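Local coordinates for protein polyhedrin (Orgyia pseudotsugata cypovirus 5, PDB 5A8U) that forms the crystalline matrix of viral occlusion bodies, the polyhedra that protect virus particles outside the host until insect larvae ingest them, at residues Gly29-Val34 against Gln239-Val244; Arg124-Phe127 against Ser133-Met136; Val42-Asn47 against Tyr68-Lys73. All coordinates share one frame; numbering follows the deposited sequence.

Contact 1: residues Gly29-Val34 against Gln239-Val244; sequences GINVTV and QPRELV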
ATOM      1  N   GLY A  29       2.619 -20.467  -2.695  1.00 10.77           N
ATOM      2  CA  GLY A  29       2.062 -19.368  -1.937  1.00 12.18           C
ATOM      3  C   GLY A  29       1.961 -19.616  -0.447  1.00  7.88           C
ATOM      4  O   GLY A  29       1.703 -20.732  -0.003  1.00 11.99           O
ATOM      5  N   ILE A  30       2.184 -18.558   0.329  1.00  7.80           N
ATOM      6  CA  ILE A  30       1.837 -18.538   1.742  1.00  5.42           C
ATOM      7  C   ILE A  30       0.681 -17.551   1.853  1.00  7.75           C
ATOM      8  O   ILE A  30       0.643 -16.558   1.122  1.00  9.28           O
ATOM      9  CB  ILE A  30       3.039 -18.102   2.650  1.00  8.58           C
ATOM     10  CG1 ILE A  30       3.671 -16.793   2.171  1.00 16.97           C
ATOM     11  CG2 ILE A  30       4.109 -19.211   2.723  1.00 10.46           C
ATOM     12  CD1 ILE A  30       4.658 -16.172   3.199  1.00 16.64           C
ATOM     13  N   ASN A  31      -0.279 -17.852   2.724  1.00  7.68           N
ATOM     14  CA  ASN A  31      -1.480 -17.032   2.864  1.00  7.83           C
ATOM     15  C   ASN A  31      -1.616 -16.542   4.288  1.00  8.11           C
ATOM     16  O   ASN A  31      -1.381 -17.281   5.236  1.00  8.46           O
ATOM     17  CB  ASN A  31      -2.735 -17.820   2.494  1.00  9.05           C
ATOM     18  CG  ASN A  31      -2.953 -17.901   1.004  1.00 12.39           C
ATOM     19  OD1 ASN A  31      -3.705 -17.121   0.431  1.00 11.38           O
ATOM     20  ND2 ASN A  31      -2.284 -18.854   0.361  1.00 14.78           N
ATOM     21  N   VAL A  32      -2.000 -15.287   4.426  1.00  6.36           N
ATOM     22  CA  VAL A  32      -2.344 -14.726   5.717  1.00  5.78           C
ATOM     23  C   VAL A  32      -3.736 -14.151   5.553  1.00  4.19           C
ATOM     24  O   VAL A  32      -3.991 -13.390   4.621  1.00  5.61           O
ATOM     25  CB  VAL A  32      -1.353 -13.632   6.133  1.00  6.27           C
ATOM     26  CG1 VAL A  32      -1.767 -13.027   7.463  1.00  8.48           C
ATOM     27  CG2 VAL A  32       0.053 -14.248   6.237  1.00  7.48           C
ATOM     28  N   THR A  33      -4.647 -14.552   6.433  1.00  4.17           N
ATOM     29  CA  THR A  33      -6.012 -14.067   6.386  1.00  5.18           C
ATOM     30  C   THR A  33      -6.362 -13.443   7.735  1.00  6.84           C
ATOM     31  O   THR A  33      -6.070 -13.996   8.807  1.00  5.31           O
ATOM     32  CB  THR A  33      -7.004 -15.183   6.026  1.00  7.33           C
ATOM     33  OG1 THR A  33      -6.568 -15.817   4.818  1.00  9.55           O
ATOM     34  CG2 THR A  33      -8.424 -14.616   5.788  1.00  7.18           C
ATOM     35  N   VAL A  34      -6.924 -12.248   7.672  1.00  5.40           N
ATOM     36  CA  VAL A  34      -7.499 -11.637   8.855  1.00  5.81           C
ATOM     37  C   VAL A  34      -9.002 -11.674   8.693  1.00  5.79           C
ATOM     38  O   VAL A  34      -9.542 -11.190   7.692  1.00  5.56           O
ATOM     39  CB  VAL A  34      -7.042 -10.180   9.013  1.00  8.03           C
ATOM     40  CG1 VAL A  34      -7.974  -9.392   9.979  1.00  5.83           C
ATOM     41  CG2 VAL A  34      -5.603 -10.148   9.457  1.00  5.85           C
ATOM     42  N   GLN A 239     -13.543 -22.563   1.695  1.00  5.00           N
ATOM     43  CA  GLN A 239     -13.499 -23.945   1.230  1.00  5.56           C
ATOM     44  C   GLN A 239     -12.971 -24.124  -0.194  1.00  6.25           C
ATOM     45  O   GLN A 239     -12.035 -24.887  -0.407  1.00  7.34           O
ATOM     46  CB  GLN A 239     -14.829 -24.666   1.484  1.00  6.69           C
ATOM     47  CG  GLN A 239     -14.805 -25.276   2.863  1.00 11.60           C
ATOM     48  CD  GLN A 239     -16.091 -25.928   3.286  1.00 14.41           C
ATOM     49  OE1 GLN A 239     -17.106 -25.869   2.581  1.00 15.51           O
ATOM     50  NE2 GLN A 239     -16.064 -26.550   4.469  1.00 16.83           N
ATOM     51  N   PRO A 240     -13.532 -23.393  -1.168  1.00  8.37           N
ATOM     52  CA  PRO A 240     -13.040 -23.553  -2.545  1.00  7.25           C
ATOM     53  C   PRO A 240     -11.570 -23.148  -2.746  1.00  9.57           C
ATOM     54  O   PRO A 240     -10.923 -23.694  -3.642  1.00 10.18           O
ATOM     55  CB  PRO A 240     -13.959 -22.636  -3.360  1.00  7.35           C
ATOM     56  CG  PRO A 240     -15.188 -22.459  -2.502  1.00 10.68           C
ATOM     57  CD  PRO A 240     -14.720 -22.523  -1.083  1.00  8.29           C
ATOM     58  N   ARG A 241     -11.060 -22.212  -1.948  1.00  7.82           N
ATOM     59  CA  ARG A 241      -9.652 -21.790  -2.063  1.00 11.99           C
ATOM     60  C   ARG A 241      -8.739 -22.795  -1.357  1.00  8.79           C
ATOM     61  O   ARG A 241      -7.512 -22.658  -1.407  1.00  9.79           O
ATOM     62  CB  ARG A 241      -9.421 -20.408  -1.445  1.00 12.03           C
ATOM     63  CG  ARG A 241      -9.974 -19.214  -2.221  1.00 19.13           C
ATOM     64  CD  ARG A 241      -8.993 -18.670  -3.287  1.00 15.93           C
ATOM     65  NE  ARG A 241      -7.627 -18.533  -2.775  1.00 15.18           N
ATOM     66  CZ  ARG A 241      -7.089 -17.412  -2.298  1.00 17.59           C
ATOM     67  NH1 ARG A 241      -7.773 -16.273  -2.283  1.00 20.06           N
ATOM     68  NH2 ARG A 241      -5.843 -17.428  -1.843  1.00 21.61           N
ATOM     69  N   GLU A 242      -9.343 -23.775  -0.686  1.00  7.44           N
ATOM     70  CA  GLU A 242      -8.609 -24.732   0.160  1.00  9.92           C
ATOM     71  C   GLU A 242      -7.788 -23.997   1.222  1.00  9.39           C
ATOM     72  O   GLU A 242      -6.668 -24.401   1.571  1.00 10.56           O
ATOM     73  CB  GLU A 242      -7.769 -25.728  -0.669  1.00 10.50           C
ATOM     74  CG  GLU A 242      -8.630 -26.528  -1.646  1.00 11.23           C
ATOM     75  CD  GLU A 242      -7.886 -27.616  -2.420  1.00 18.85           C
ATOM     76  OE1 GLU A 242      -6.822 -28.086  -1.954  1.00 19.29           O
ATOM     77  OE2 GLU A 242      -8.381 -28.000  -3.506  1.00 17.92           O
ATOM     78  N   LEU A 243      -8.391 -22.935   1.752  1.00  9.57           N
ATOM     79  CA  LEU A 243      -7.854 -22.200   2.887  1.00  8.17           C
ATOM     80  C   LEU A 243      -8.474 -22.750   4.165  1.00 11.54           C
ATOM     81  O   LEU A 243      -9.694 -22.741   4.315  1.00  7.52           O
ATOM     82  CB  LEU A 243      -8.195 -20.711   2.753  1.00  7.13           C
ATOM     83  CG  LEU A 243      -7.431 -19.939   1.675  1.00 10.62           C
ATOM     84  CD1 LEU A 243      -8.048 -18.575   1.433  1.00 10.71           C
ATOM     85  CD2 LEU A 243      -5.982 -19.792   2.103  1.00 12.39           C
ATOM     86  N   VAL A 244      -7.654 -23.232   5.092  1.00  7.80           N
ATOM     87  CA  VAL A 244      -8.196 -23.697   6.362  1.00  9.15           C
ATOM     88  C   VAL A 244      -8.683 -22.533   7.199  1.00  8.15           C
ATOM     89  O   VAL A 244      -8.213 -21.399   7.070  1.00  8.76           O
ATOM     90  CB  VAL A 244      -7.211 -24.563   7.180  1.00 13.44           C
ATOM     91  CG1 VAL A 244      -7.098 -25.964   6.561  1.00 13.03           C
ATOM     92  CG2 VAL A 244      -5.856 -23.871   7.307  1.00  9.42           C
TER

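Contact 2: residues Arg124-Phe127 against Ser133-Met136; sequences RLRF and SRWM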
ATOM      1  N   ARG A 124       5.049 -12.481  13.463  1.00  5.84           N
ATOM      2  CA  ARG A 124       4.710 -11.344  14.333  1.00  4.60           C
ATOM      3  C   ARG A 124       3.298 -10.855  14.086  1.00  5.75           C
ATOM      4  O   ARG A 124       2.906 -10.646  12.939  1.00  6.89           O
ATOM      5  CB  ARG A 124       5.661 -10.172  14.082  1.00  8.48           C
ATOM      6  CG  ARG A 124       7.053 -10.401  14.620  1.00 10.02           C
ATOM      7  CD  ARG A 124       8.001  -9.340  14.080  1.00 10.70           C
ATOM      8  NE  ARG A 124       9.250  -9.267  14.831  1.00 11.52           N
ATOM      9  CZ  ARG A 124      10.347  -8.665  14.383  1.00 11.22           C
ATOM     10  NH1 ARG A 124      10.358  -8.126  13.168  1.00 10.51           N
ATOM     11  NH2 ARG A 124      11.435  -8.623  15.138  1.00 11.12           N
ATOM     12  N   LEU A 125       2.554 -10.615  15.165  1.00  4.26           N
ATOM     13  CA  LEU A 125       1.265  -9.947  15.063  1.00  4.35           C
ATOM     14  C   LEU A 125       1.345  -8.810  16.062  1.00  5.74           C
ATOM     15  O   LEU A 125       1.526  -9.048  17.260  1.00  8.34           O
ATOM     16  CB  LEU A 125       0.110 -10.895  15.414  1.00  6.13           C
ATOM     17  CG  LEU A 125      -1.296 -10.268  15.471  1.00  9.07           C
ATOM     18  CD1 LEU A 125      -1.716  -9.562  14.168  1.00  8.01           C
ATOM     19  CD2 LEU A 125      -2.337 -11.314  15.910  1.00  8.62           C
ATOM     20  N   ARG A 126       1.252  -7.573  15.583  1.00  6.12           N
ATOM     21  CA  ARG A 126       1.357  -6.436  16.493  1.00  6.60           C
ATOM     22  C   ARG A 126       0.032  -5.730  16.681  1.00  8.43           C
ATOM     23  O   ARG A 126      -0.660  -5.425  15.702  1.00  6.56           O
ATOM     24  CB  ARG A 126       2.353  -5.393  15.959  1.00  6.50           C
ATOM     25  CG  ARG A 126       3.760  -5.919  15.635  1.00  8.10           C
ATOM     26  CD  ARG A 126       4.702  -4.750  15.320  1.00  8.68           C
ATOM     27  NE  ARG A 126       6.001  -5.170  14.785  1.00  7.18           N
ATOM     28  CZ  ARG A 126       6.272  -5.304  13.491  1.00  8.96           C
ATOM     29  NH1 ARG A 126       5.325  -5.064  12.575  1.00  6.16           N
ATOM     30  NH2 ARG A 126       7.487  -5.686  13.101  1.00  8.23           N
ATOM     31  N   PHE A 127      -0.310  -5.429  17.932  1.00  7.13           N
ATOM     32  CA  PHE A 127      -1.522  -4.655  18.219  1.00  8.37           C
ATOM     33  C   PHE A 127      -1.211  -3.210  18.582  1.00  9.38           C
ATOM     34  O   PHE A 127      -0.232  -2.935  19.284  1.00 11.23           O
ATOM     35  CB  PHE A 127      -2.313  -5.310  19.350  1.00  9.17           C
ATOM     36  CG  PHE A 127      -3.076  -6.520  18.910  1.00  7.87           C
ATOM     37  CD1 PHE A 127      -4.175  -6.379  18.077  1.00  8.74           C
ATOM     38  CD2 PHE A 127      -2.703  -7.790  19.321  1.00 14.18           C
ATOM     39  CE1 PHE A 127      -4.894  -7.477  17.647  1.00  8.79           C
ATOM     40  CE2 PHE A 127      -3.426  -8.914  18.896  1.00 14.37           C
ATOM     41  CZ  PHE A 127      -4.523  -8.753  18.055  1.00 11.56           C
ATOM     42  N   SER A 133      -1.066   4.146  18.847  1.00 12.87           N
ATOM     43  CA  SER A 133      -0.217   3.884  20.003  1.00 14.94           C
ATOM     44  C   SER A 133       0.021   2.388  20.135  1.00 15.96           C
ATOM     45  O   SER A 133      -0.887   1.586  19.962  1.00 10.68           O
ATOM     46  CB  SER A 133      -0.840   4.419  21.299  1.00 16.97           C
ATOM     47  OG  SER A 133      -2.126   3.855  21.523  1.00 24.57           O
ATOM     48  N   ARG A 134       1.259   2.019  20.436  1.00 16.74           N
ATOM     49  CA  ARG A 134       1.621   0.630  20.637  1.00 18.45           C
ATOM     50  C   ARG A 134       0.886   0.076  21.847  1.00 17.08           C
ATOM     51  O   ARG A 134       0.940   0.652  22.928  1.00 19.89           O
ATOM     52  CB  ARG A 134       3.126   0.536  20.865  1.00 17.00           C
ATOM     53  CG  ARG A 134       3.645  -0.859  20.865  1.00 23.03           C
ATOM     54  CD  ARG A 134       3.430  -1.509  19.526  1.00 20.90           C
ATOM     55  NE  ARG A 134       4.387  -2.593  19.362  1.00 31.25           N
ATOM     56  CZ  ARG A 134       4.082  -3.878  19.436  1.00 20.08           C
ATOM     57  NH1 ARG A 134       2.825  -4.249  19.626  1.00 20.62           N
ATOM     58  NH2 ARG A 134       5.033  -4.784  19.269  1.00 16.73           N
ATOM     59  N   TRP A 135       0.191  -1.040  21.671  1.00 15.11           N
ATOM     60  CA  TRP A 135      -0.555  -1.627  22.765  1.00 16.33           C
ATOM     61  C   TRP A 135       0.238  -2.798  23.298  1.00 21.52           C
ATOM     62  O   TRP A 135       0.769  -3.601  22.527  1.00 23.31           O
ATOM     63  CB  TRP A 135      -1.939  -2.088  22.302  1.00 14.89           C
ATOM     64  CG  TRP A 135      -2.823  -2.644  23.390  1.00 17.33           C
ATOM     65  CD1 TRP A 135      -3.724  -1.951  24.154  1.00 21.80           C
ATOM     66  CD2 TRP A 135      -2.911  -4.013  23.812  1.00 20.07           C
ATOM     67  NE1 TRP A 135      -4.359  -2.805  25.029  1.00 23.38           N
ATOM     68  CE2 TRP A 135      -3.876  -4.074  24.839  1.00 24.44           C
ATOM     69  CE3 TRP A 135      -2.260  -5.191  23.428  1.00 20.30           C
ATOM     70  CZ2 TRP A 135      -4.205  -5.262  25.480  1.00 20.45           C
ATOM     71  CZ3 TRP A 135      -2.591  -6.369  24.067  1.00 18.69           C
ATOM     72  CH2 TRP A 135      -3.552  -6.394  25.082  1.00 19.14           C
ATOM     73  N   MET A 136       0.328  -2.877  24.617  1.00 21.62           N
ATOM     74  CA  MET A 136       1.045  -3.957  25.276  1.00 28.15           C
ATOM     75  C   MET A 136       0.099  -4.666  26.233  1.00 29.38           C
ATOM     76  O   MET A 136      -0.826  -4.051  26.762  1.00 24.52           O
ATOM     77  CB  MET A 136       2.248  -3.411  26.057  1.00 38.33           C
ATOM     78  CG  MET A 136       3.287  -2.662  25.214  1.00 36.60           C
ATOM     79  SD  MET A 136       4.177  -3.703  24.032  1.00 48.80           S
ATOM     80  CE  MET A 136       4.956  -4.902  25.119  1.00 39.91           C
TER

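Contact 3: residues Val42-Asn47 against Tyr68-Lys73; sequences VVQVYN and YMNPDK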
ATOM      1  N   VAL A  42     -21.776 -10.363  10.629  1.00  3.26           N
ATOM      2  CA  VAL A  42     -20.934 -10.132   9.459  1.00  5.83           C
ATOM      3  C   VAL A  42     -19.489 -10.557   9.750  1.00  5.74           C
ATOM      4  O   VAL A  42     -18.986 -10.388  10.872  1.00  4.97           O
ATOM      5  CB  VAL A  42     -20.975  -8.641   9.026  1.00  3.74           C
ATOM      6  CG1 VAL A  42     -19.851  -8.316   8.022  1.00  6.57           C
ATOM      7  CG2 VAL A  42     -22.353  -8.298   8.463  1.00  6.41           C
ATOM      8  N   VAL A  43     -18.834 -11.147   8.748  1.00  5.55           N
ATOM      9  CA  VAL A  43     -17.383 -11.323   8.837  1.00  5.43           C
ATOM     10  C   VAL A  43     -16.728 -10.569   7.694  1.00  7.31           C
ATOM     11  O   VAL A  43     -17.207 -10.620   6.551  1.00  8.69           O
ATOM     12  CB  VAL A  43     -16.933 -12.821   8.886  1.00  4.98           C
ATOM     13  CG1 VAL A  43     -17.357 -13.464  10.208  1.00  8.57           C
ATOM     14  CG2 VAL A  43     -17.461 -13.615   7.690  1.00  8.06           C
ATOM     15  N   GLN A  44     -15.669  -9.826   8.012  1.00  4.51           N
ATOM     16  CA  GLN A  44     -14.921  -9.124   6.978  1.00  4.78           C
ATOM     17  C   GLN A  44     -13.578  -9.799   6.822  1.00  5.67           C
ATOM     18  O   GLN A  44     -12.856  -9.989   7.803  1.00  6.43           O
ATOM     19  CB  GLN A  44     -14.735  -7.638   7.315  1.00  4.43           C
ATOM     20  CG  GLN A  44     -14.093  -6.857   6.157  1.00  5.67           C
ATOM     21  CD  GLN A  44     -14.154  -5.347   6.348  1.00  7.91           C
ATOM     22  OE1 GLN A  44     -14.134  -4.602   5.362  1.00 10.95           O
ATOM     23  NE2 GLN A  44     -14.223  -4.885   7.606  1.00  8.80           N
ATOM     24  N   VAL A  45     -13.247 -10.134   5.579  1.00  3.04           N
ATOM     25  CA  VAL A  45     -12.071 -10.928   5.250  1.00  4.36           C
ATOM     26  C   VAL A  45     -11.044 -10.089   4.507  1.00  5.75           C
ATOM     27  O   VAL A  45     -11.376  -9.363   3.570  1.00  5.39           O
ATOM     28  CB  VAL A  45     -12.468 -12.093   4.327  1.00  4.98           C
ATOM     29  CG1 VAL A  45     -11.228 -12.922   3.888  1.00  7.01           C
ATOM     30  CG2 VAL A  45     -13.542 -12.970   5.021  1.00  7.04           C
ATOM     31  N   TYR A  46      -9.794 -10.201   4.935  1.00  4.79           N
ATOM     32  CA  TYR A  46      -8.659  -9.701   4.176  1.00  6.01           C
ATOM     33  C   TYR A  46      -7.680 -10.847   4.034  1.00  6.80           C
ATOM     34  O   TYR A  46      -7.291 -11.451   5.032  1.00  5.71           O
ATOM     35  CB  TYR A  46      -7.964  -8.565   4.935  1.00  5.13           C
ATOM     36  CG  TYR A  46      -8.792  -7.304   5.063  1.00  5.01           C
ATOM     37  CD1 TYR A  46      -8.787  -6.345   4.051  1.00  7.59           C
ATOM     38  CD2 TYR A  46      -9.582  -7.083   6.185  1.00  5.64           C
ATOM     39  CE1 TYR A  46      -9.555  -5.184   4.170  1.00  7.24           C
ATOM     40  CE2 TYR A  46     -10.339  -5.942   6.310  1.00  5.33           C
ATOM     41  CZ  TYR A  46     -10.334  -5.007   5.294  1.00  7.09           C
ATOM     42  OH  TYR A  46     -11.082  -3.855   5.418  1.00  8.94           O
ATOM     43  N   ASN A  47      -7.294 -11.149   2.796  1.00  5.27           N
ATOM     44  CA  ASN A  47      -6.387 -12.247   2.479  1.00  5.97           C
ATOM     45  C   ASN A  47      -5.181 -11.758   1.668  1.00  8.04           C
ATOM     46  O   ASN A  47      -5.330 -11.259   0.558  1.00  8.16           O
ATOM     47  CB  ASN A  47      -7.148 -13.376   1.757  1.00  5.63           C
ATOM     48  CG  ASN A  47      -6.222 -14.417   1.133  1.00  9.21           C
ATOM     49  OD1 ASN A  47      -6.152 -14.539  -0.085  1.00 12.41           O
ATOM     50  ND2 ASN A  47      -5.492 -15.154   1.971  1.00  7.78           N
ATOM     51  N   TYR A  68     -14.303   1.917   2.874  1.00  5.09           N
ATOM     52  CA  TYR A  68     -14.102   2.219   1.463  1.00  6.82           C
ATOM     53  C   TYR A  68     -13.832   0.974   0.622  1.00  5.15           C
ATOM     54  O   TYR A  68     -14.086   0.961  -0.599  1.00  6.92           O
ATOM     55  CB  TYR A  68     -13.009   3.286   1.267  1.00  4.20           C
ATOM     56  CG  TYR A  68     -11.606   2.890   1.686  1.00  7.50           C
ATOM     57  CD1 TYR A  68     -10.784   2.171   0.827  1.00  5.95           C
ATOM     58  CD2 TYR A  68     -11.093   3.265   2.934  1.00  9.61           C
ATOM     59  CE1 TYR A  68      -9.505   1.812   1.196  1.00  6.24           C
ATOM     60  CE2 TYR A  68      -9.798   2.918   3.309  1.00  6.94           C
ATOM     61  CZ  TYR A  68      -9.013   2.190   2.434  1.00 11.18           C
ATOM     62  OH  TYR A  68      -7.726   1.838   2.781  1.00  9.63           O
ATOM     63  N   MET A  69     -13.326  -0.072   1.273  1.00  4.59           N
ATOM     64  CA  MET A  69     -13.005  -1.323   0.586  1.00  6.69           C
ATOM     65  C   MET A  69     -14.267  -2.161   0.412  1.00  7.94           C
ATOM     66  O   MET A  69     -14.494  -2.745  -0.645  1.00  7.53           O
ATOM     67  CB  MET A  69     -11.960  -2.109   1.389  1.00  6.19           C
ATOM     68  CG  MET A  69     -11.379  -3.328   0.663  1.00  9.54           C
ATOM     69  SD  MET A  69     -10.329  -2.869  -0.742  1.00 10.83           S
ATOM     70  CE  MET A  69      -9.046  -1.954   0.106  1.00 13.07           C
ATOM     71  N   ASN A  70     -15.072  -2.225   1.465  1.00  5.32           N
ATOM     72  CA  ASN A  70     -16.298  -3.015   1.460  1.00  8.38           C
ATOM     73  C   ASN A  70     -17.468  -2.197   1.976  1.00  8.34           C
ATOM     74  O   ASN A  70     -17.760  -2.208   3.168  1.00  7.33           O
ATOM     75  CB  ASN A  70     -16.102  -4.249   2.331  1.00  6.46           C
ATOM     76  CG  ASN A  70     -14.993  -5.122   1.812  1.00  8.10           C
ATOM     77  OD1 ASN A  70     -15.038  -5.545   0.656  1.00  9.31           O
ATOM     78  ND2 ASN A  70     -13.978  -5.379   2.644  1.00  5.40           N
ATOM     79  N   PRO A  71     -18.127  -1.456   1.076  1.00  7.22           N
ATOM     80  CA  PRO A  71     -19.340  -0.710   1.439  1.00  5.75           C
ATOM     81  C   PRO A  71     -20.459  -1.661   1.812  1.00 10.44           C
ATOM     82  O   PRO A  71     -20.375  -2.859   1.524  1.00 10.13           O
ATOM     83  CB  PRO A  71     -19.707   0.015   0.137  1.00 10.44           C
ATOM     84  CG  PRO A  71     -18.433   0.023  -0.687  1.00 12.15           C
ATOM     85  CD  PRO A  71     -17.750  -1.267  -0.336  1.00 10.14           C
ATOM     86  N   ASP A  72     -21.498  -1.147   2.452  1.00  8.54           N
ATOM     87  CA  ASP A  72     -22.612  -2.021   2.770  1.00  9.57           C
ATOM     88  C   ASP A  72     -23.482  -2.198   1.517  1.00 13.02           C
ATOM     89  O   ASP A  72     -23.141  -1.715   0.432  1.00 13.16           O
ATOM     90  CB  ASP A  72     -23.423  -1.506   3.979  1.00 13.14           C
ATOM     91  CG  ASP A  72     -24.214  -0.248   3.676  1.00 10.53           C
ATOM     92  OD1 ASP A  72     -24.314   0.155   2.493  1.00 12.69           O
ATOM     93  OD2 ASP A  72     -24.774   0.337   4.636  1.00 16.63           O
ATOM     94  N   LYS A  73     -24.591  -2.908   1.681  1.00 13.58           N
ATOM     95  CA  LYS A  73     -25.456  -3.255   0.561  1.00 16.77           C
ATOM     96  C   LYS A  73     -25.989  -2.019  -0.154  1.00 18.14           C
ATOM     97  O   LYS A  73     -26.341  -2.076  -1.334  1.00 22.15           O
ATOM     98  CB  LYS A  73     -26.612  -4.127   1.049  1.00 22.38           C
ATOM     99  CG  LYS A  73     -27.549  -4.599  -0.053  1.00 32.37           C
ATOM    100  CD  LYS A  73     -27.373  -6.082  -0.334  1.00 37.84           C
ATOM    101  CE  LYS A  73     -27.873  -6.934   0.823  1.00 39.94           C
ATOM    102  NZ  LYS A  73     -27.711  -8.393   0.552  1.00 47.68           N
TER

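Contact 1: residues Gly29-Val34 against Gln239-Val244
The carbonyl oxygen of the Asn31 side chain is where this contact gathers: OD1 accepts a hydrogen bond from Asn47 ND2 on the neighbouring strand and lies 3.1 Å from Arg241 NH2. The six-stranded antiparallel sheet of the polyhedrin fold here meets the end of helix 230-241, Asn31 lying on strand 30-37 and Arg241 in the last helical turn. Asn31 OD1 approaches the guanidinium at its edge, near its plane, while the amide itself is turned 58° against that plane. Bends at chi2 and chi3 (-87° and -46°) fold the arginine chain round so that its head faces the strand. There the other amino group, NH1, donates to Asn47 OD1 and to the backbone oxygen of Asp131 of the second subunit, so this buried charge is held by the sheet and the subunit interface together.

Immediately after the arginine, Glu242 takes a positive phi and ends the helix in a Schellman motif, with Glu242 N bonded to Gln239 O at 2.9 Å. That turn brings Leu243 back toward the sheet. Its two methyls do different jobs. CD2 meets the asparagine side chain, 3.7 Å from Asn31 CG and 3.8 Å from Asn31 CB, the two side chains crossing at about a right angle. Val145 of the second subunit packs on both Asn31 and Arg241. The second methyl of the leucine, CD1, sits 4.0 Å above the guanidinium plane of Arg241, over its centre.

Contact 2: residues Arg124-Phe127 against Ser133-Met136
Arg134 lays one face of its guanidinium against the aliphatic part of Arg126. The nearest approach is Arg126 CB to Arg134 NH1 at 3.9 Å; farther along the chain Arg126 CD stands 4.0 Å above the guanidinium plane, offset toward its rim. Arg126 runs extended from CG to NE, which carries its own head past the other; the two guanidinium planes are 89° apart, with Arg126 NE 4.6 Å from Arg134 NH2. Neighbouring acids probably offset these like charges: Asp155 forms a salt bridge with Arg134 NH2, and Glu193 does the same for Arg126 NH2, which also bonds to Asn151 OD1. Ser219 of the third subunit takes a hydrogen bond with Arg126 NH1, tying this cluster to the trimer interface.

The backbone side of the contact centres on Phe127 O, near the end of strand 124-128, an outer strand of the three-stranded antiparallel sheet in this chain. After leaving that strand the chain doubles back, and Trp135, in the short strand 134-135, donates its backbone N-H to Phe127 O over 3.1 Å. The same oxygen takes a second, weak bond from Arg134 NH1 at 3.3 Å. It is the bend at chi2 (63°) that lets the arginine turn back for this, bringing the guanidinium edge to the carbonyl while Phe128 makes a cation-pi contact with it.

Trp135 also supplies the apolar side of the contact. Phe127 CB comes obliquely to the indole, 4.1 Å from Trp135 CE3, and Pro185 touches both aromatic side chains.

Contact 3: residues Val42-Asn47 against Tyr68-Lys73
A nearly straight hydrogen bond from Asn70 ND2 to Gln44 OE1, 2.8 Å long with an angle of 170° at the hydrogen, makes one half of this contact tight; the other half, where Tyr46 lies near Met69, is much looser. The bond fastens the loop between helices 60-63 and 84-91 to strand 43-50 of the six-stranded antiparallel sheet. On the glutamine side the donor lies in the carbonyl plane, on a lone pair of OE1, and the partner in turn falls almost in the asparagine amide plane, although the two amides are turned 60° against each other. Gln44 reaches the loop because its chain is extended, with CG anti to the backbone N (chi1 -173°).

Both ends of the glutamine amide are gripped. Asn67 ND2 also donates to OE1, while NE2 bonds to Tyr38 OH and Lys64 O, which should fix the rotation of the group; Asn70 ND2 has a further hydrogen bond with Ser224 OG. Next to this buried network the partly exposed Met69 brings CG only to within 4.4 Å of Tyr46 CE1, coming obliquely to the ring. Here the loop also faces the trimer partners: Met69 O accepts a hydrogen bond from Gln61 NE2 of the second subunit, and the ring of Tyr68 packs edge-to-face with Tyr68 of each of the other two subunits. Back on the strand, Tyr46 OH bonds to Leu62 O in helix 60-63 and stands 4.3 Å from Asn70 ND2.

In the fold
From the N terminus, the chain passes helix 6-21 and enters strand 30-37, where contact 1 opens; its loop closes some 205 residues later, at the end of helix 230-241. The other two contacts nest inside it, in series. Contact 3 comes first, tying strand 43-50 to the loop between helices 60-63 and 84-91, and contact 2 then closes a much shorter loop at the edge of the three-stranded sheet. Contacts 1 and 3 share the six-stranded sheet on adjacent antiparallel strands and touch directly, with Val34 N 2.8 Å from Tyr46 O. Contact 2 stands apart, its centre about 24 Å from that of contact 1 and 23 Å from that of contact 3.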